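Local coordinates for protein glutathione S-transferase (Burkholderia glumae, PDB 4ISD) that binds glutathione and, as a member of the glutathione S-transferase family, probably transfers it to electrophilic substrates, at residues 173-178 and 194-199. Numbering follows the deposited sequence.
Sequences FALMLN and YVERQW
A174 of helix 168-177 sets its methyl group against helix 189-199, CB lying 3.5 Å from CB of Q198, where the axes of the two short segments come within 9.1 Å and are inclined at 127°. The packed side of the contact is built round Y194. With CG anti to the backbone N (chi1 174°), its ring reaches across to helix 168-177, where CD2 and CE2 each meet CD1 of L177 at 3.8 Å. The same leucine methyl sits over the centre of one face of the F173 ring. Y194 OH lies in the plane of that ring, at its edge, 3.6 Å from F173 CD2, and is hydrogen-bonded to D170. The two aromatic rings meet obliquely, and CG of Q198 closes over one face of the tyrosine. Both helices belong to the all-helical C-terminal domain of the glutathione S-transferase fold; F173 and L177 extend this packing onto L147 of helix 139-154. The flank at N178 and W199 is looser and reaches solvent at N178, which is poorly ordered. Here W199 NE1 gives a hydrogen bond of 3.2 Å to N178 OD1, bent to 150° at the hydrogen, with amide and indole planes nearly perpendicular. V195 CG1 lies 3.7 Å from the same OD1. L175 starts out away from helix 189-199, but its CD2 swings back to W199 CZ2, and both side chains also touch M22 of helix 19-31, in the thioredoxin-like N-terminal domain.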
ATOM      1  N   PHE A 173      -2.034  12.694  -2.787  1.00 31.43           N
ATOM      2  CA  PHE A 173      -1.168  13.304  -3.788  1.00 31.99           C
ATOM      3  C   PHE A 173      -0.856  14.751  -3.408  1.00 40.25           C
ATOM      4  O   PHE A 173       0.309  15.175  -3.434  1.00 40.28           O
ATOM      5  CB  PHE A 173      -1.833  13.271  -5.164  1.00 26.63           C
ATOM      6  CG  PHE A 173      -0.873  13.419  -6.299  1.00 27.12           C
ATOM      7  CD1 PHE A 173       0.458  13.058  -6.146  1.00 31.21           C
ATOM      8  CD2 PHE A 173      -1.296  13.910  -7.523  1.00 27.33           C
ATOM      9  CE1 PHE A 173       1.350  13.177  -7.186  1.00 30.64           C
ATOM     10  CE2 PHE A 173      -0.407  14.046  -8.569  1.00 31.76           C
ATOM     11  CZ  PHE A 173       0.922  13.677  -8.400  1.00 31.89           C
ATOM     12  N   ALA A 174      -1.902  15.494  -3.043  1.00 37.61           N
ATOM     13  CA  ALA A 174      -1.766  16.909  -2.732  1.00 37.43           C
ATOM     14  C   ALA A 174      -0.835  17.110  -1.552  1.00 42.27           C
ATOM     15  O   ALA A 174       0.052  17.976  -1.599  1.00 44.05           O
ATOM     16  CB  ALA A 174      -3.112  17.529  -2.460  1.00 41.57           C
ATOM     17  N   LEU A 175      -1.016  16.306  -0.505  1.00 42.59           N
ATOM     18  CA  LEU A 175      -0.077  16.330   0.624  1.00 42.78           C
ATOM     19  C   LEU A 175       1.354  16.094   0.167  1.00 37.47           C
ATOM     20  O   LEU A 175       2.248  16.864   0.516  1.00 42.53           O
ATOM     21  CB  LEU A 175      -0.459  15.320   1.708  1.00 42.00           C
ATOM     22  CG  LEU A 175      -1.879  15.574   2.210  1.00 50.60           C
ATOM     23  CD1 LEU A 175      -2.236  14.724   3.428  1.00 56.87           C
ATOM     24  CD2 LEU A 175      -2.058  17.052   2.493  1.00 48.03           C
ATOM     25  N   MET A 176       1.562  15.048  -0.636  1.00 30.87           N
ATOM     26  CA  MET A 176       2.915  14.695  -1.090  1.00 30.44           C
ATOM     27  C   MET A 176       3.504  15.792  -1.954  1.00 39.02           C
ATOM     28  O   MET A 176       4.682  16.119  -1.811  1.00 39.15           O
ATOM     29  CB  MET A 176       2.912  13.365  -1.851  1.00 27.61           C
ATOM     30  CG  MET A 176       4.289  12.875  -2.324  1.00 38.23           C
ATOM     31  SD  MET A 176       5.486  12.364  -1.044  1.00 55.45           S
ATOM     32  CE  MET A 176       4.418  11.671   0.212  1.00 82.37           C
ATOM     33  N   LEU A 177       2.683  16.389  -2.827  1.00 38.24           N
ATOM     34  CA  LEU A 177       3.172  17.449  -3.713  1.00 45.58           C
ATOM     35  C   LEU A 177       3.745  18.658  -2.973  1.00 49.86           C
ATOM     36  O   LEU A 177       4.435  19.471  -3.570  1.00 47.72           O
ATOM     37  CB  LEU A 177       2.105  17.895  -4.720  1.00 43.13           C
ATOM     38  CG  LEU A 177       1.743  16.854  -5.785  1.00 40.32           C
ATOM     39  CD1 LEU A 177       0.520  17.300  -6.575  1.00 29.58           C
ATOM     40  CD2 LEU A 177       2.930  16.559  -6.708  1.00 34.91           C
ATOM     41  N   ASN A 178       3.487  18.766  -1.672  1.00 55.77           N
ATOM     42  CA  ASN A 178       4.033  19.883  -0.906  1.00 63.92           C
ATOM     43  C   ASN A 178       5.541  19.772  -0.688  1.00 69.40           C
ATOM     44  O   ASN A 178       6.168  20.688  -0.154  1.00 72.85           O
ATOM     45  CB  ASN A 178       3.281  20.075   0.418  1.00 70.55           C
ATOM     46  CG  ASN A 178       1.981  20.868   0.242  1.00 78.20           C
ATOM     47  OD1 ASN A 178       0.878  20.300   0.201  1.00 71.95           O
ATOM     48  ND2 ASN A 178       2.113  22.189   0.125  1.00 83.51           N
ATOM     49  N   TYR A 194      -4.052  22.707  -8.166  1.00 36.74           N
ATOM     50  CA  TYR A 194      -4.473  21.401  -7.690  1.00 35.58           C
ATOM     51  C   TYR A 194      -4.280  21.267  -6.175  1.00 35.74           C
ATOM     52  O   TYR A 194      -5.232  20.958  -5.439  1.00 36.73           O
ATOM     53  CB  TYR A 194      -3.692  20.320  -8.430  1.00 35.79           C
ATOM     54  CG  TYR A 194      -3.927  18.926  -7.919  1.00 40.56           C
ATOM     55  CD1 TYR A 194      -4.979  18.160  -8.400  1.00 42.05           C
ATOM     56  CD2 TYR A 194      -3.079  18.362  -6.974  1.00 38.61           C
ATOM     57  CE1 TYR A 194      -5.195  16.878  -7.940  1.00 40.80           C
ATOM     58  CE2 TYR A 194      -3.281  17.078  -6.507  1.00 41.89           C
ATOM     59  CZ  TYR A 194      -4.342  16.340  -6.994  1.00 44.96           C
ATOM     60  OH  TYR A 194      -4.551  15.061  -6.535  1.00 47.68           O
ATOM     61  N   VAL A 195      -3.062  21.516  -5.706  1.00 30.46           N
ATOM     62  CA  VAL A 195      -2.787  21.442  -4.278  1.00 33.63           C
ATOM     63  C   VAL A 195      -3.737  22.358  -3.491  1.00 42.21           C
ATOM     64  O   VAL A 195      -4.274  21.977  -2.445  1.00 44.80           O
ATOM     65  CB  VAL A 195      -1.340  21.837  -3.988  1.00 30.99           C
ATOM     66  CG1 VAL A 195      -1.091  21.870  -2.487  1.00 29.34           C
ATOM     67  CG2 VAL A 195      -0.376  20.883  -4.696  1.00 24.83           C
ATOM     68  N   GLU A 196      -3.960  23.561  -4.012  1.00 50.87           N
ATOM     69  CA  GLU A 196      -4.792  24.548  -3.334  1.00 46.19           C
ATOM     70  C   GLU A 196      -6.238  24.059  -3.281  1.00 37.73           C
ATOM     71  O   GLU A 196      -6.878  24.079  -2.219  1.00 35.99           O
ATOM     72  CB  GLU A 196      -4.706  25.895  -4.049  1.00 53.58           C
ATOM     73  CG  GLU A 196      -5.323  27.060  -3.264  1.00 66.09           C
ATOM     74  CD  GLU A 196      -5.302  28.375  -4.021  1.00 81.52           C
ATOM     75  OE1 GLU A 196      -4.550  28.498  -5.013  1.00 85.58           O
ATOM     76  OE2 GLU A 196      -6.040  29.297  -3.615  1.00 90.12           O
ATOM     77  N   ARG A 197      -6.730  23.625  -4.436  1.00 34.52           N
ATOM     78  CA  ARG A 197      -8.044  23.014  -4.621  1.00 36.64           C
ATOM     79  C   ARG A 197      -8.283  21.927  -3.562  1.00 45.41           C
ATOM     80  O   ARG A 197      -9.284  21.953  -2.825  1.00 42.93           O
ATOM     81  CB  ARG A 197      -8.003  22.347  -5.993  1.00 31.34           C
ATOM     82  CG  ARG A 197      -9.249  22.354  -6.817  1.00 27.20           C
ATOM     83  CD  ARG A 197      -8.962  21.561  -8.117  1.00 29.92           C
ATOM     84  NE  ARG A 197      -7.894  22.163  -8.918  1.00 37.55           N
ATOM     85  CZ  ARG A 197      -7.254  21.556  -9.918  1.00 45.99           C
ATOM     86  NH1 ARG A 197      -7.544  20.300 -10.237  1.00 39.62           N
ATOM     87  NH2 ARG A 197      -6.301  22.204 -10.593  1.00 52.53           N
ATOM     88  N   GLN A 198      -7.348  20.974  -3.509  1.00 45.82           N
ATOM     89  CA  GLN A 198      -7.438  19.814  -2.624  1.00 34.71           C
ATOM     90  C   GLN A 198      -7.370  20.147  -1.128  1.00 34.65           C
ATOM     91  O   GLN A 198      -8.043  19.503  -0.330  1.00 41.39           O
ATOM     92  CB  GLN A 198      -6.369  18.775  -2.989  1.00 28.90           C
ATOM     93  CG  GLN A 198      -6.525  18.153  -4.382  1.00 26.57           C
ATOM     94  CD  GLN A 198      -7.906  17.561  -4.612  1.00 31.34           C
ATOM     95  OE1 GLN A 198      -8.534  17.068  -3.679  1.00 34.43           O
ATOM     96  NE2 GLN A 198      -8.396  17.625  -5.856  1.00 35.06           N
ATOM     97  N   TRP A 199      -6.554  21.129  -0.748  1.00 39.25           N
ATOM     98  CA  TRP A 199      -6.523  21.613   0.646  1.00 40.95           C
ATOM     99  C   TRP A 199      -7.792  22.363   1.079  1.00 41.39           C
ATOM    100  O   TRP A 199      -8.008  22.578   2.273  1.00 51.27           O
ATOM    101  CB  TRP A 199      -5.305  22.513   0.890  1.00 36.02           C
ATOM    102  CG  TRP A 199      -4.096  21.755   1.292  1.00 50.75           C
ATOM    103  CD1 TRP A 199      -3.107  21.282   0.474  1.00 52.73           C
ATOM    104  CD2 TRP A 199      -3.748  21.350   2.625  1.00 57.15           C
ATOM    105  NE1 TRP A 199      -2.159  20.613   1.223  1.00 54.80           N
ATOM    106  CE2 TRP A 199      -2.531  20.645   2.543  1.00 54.88           C
ATOM    107  CE3 TRP A 199      -4.347  21.522   3.877  1.00 57.91           C
ATOM    108  CZ2 TRP A 199      -1.903  20.119   3.668  1.00 54.89           C
ATOM    109  CZ3 TRP A 199      -3.729  21.001   4.981  1.00 55.44           C
ATOM    110  CH2 TRP A 199      -2.519  20.300   4.873  1.00 58.12           C
TER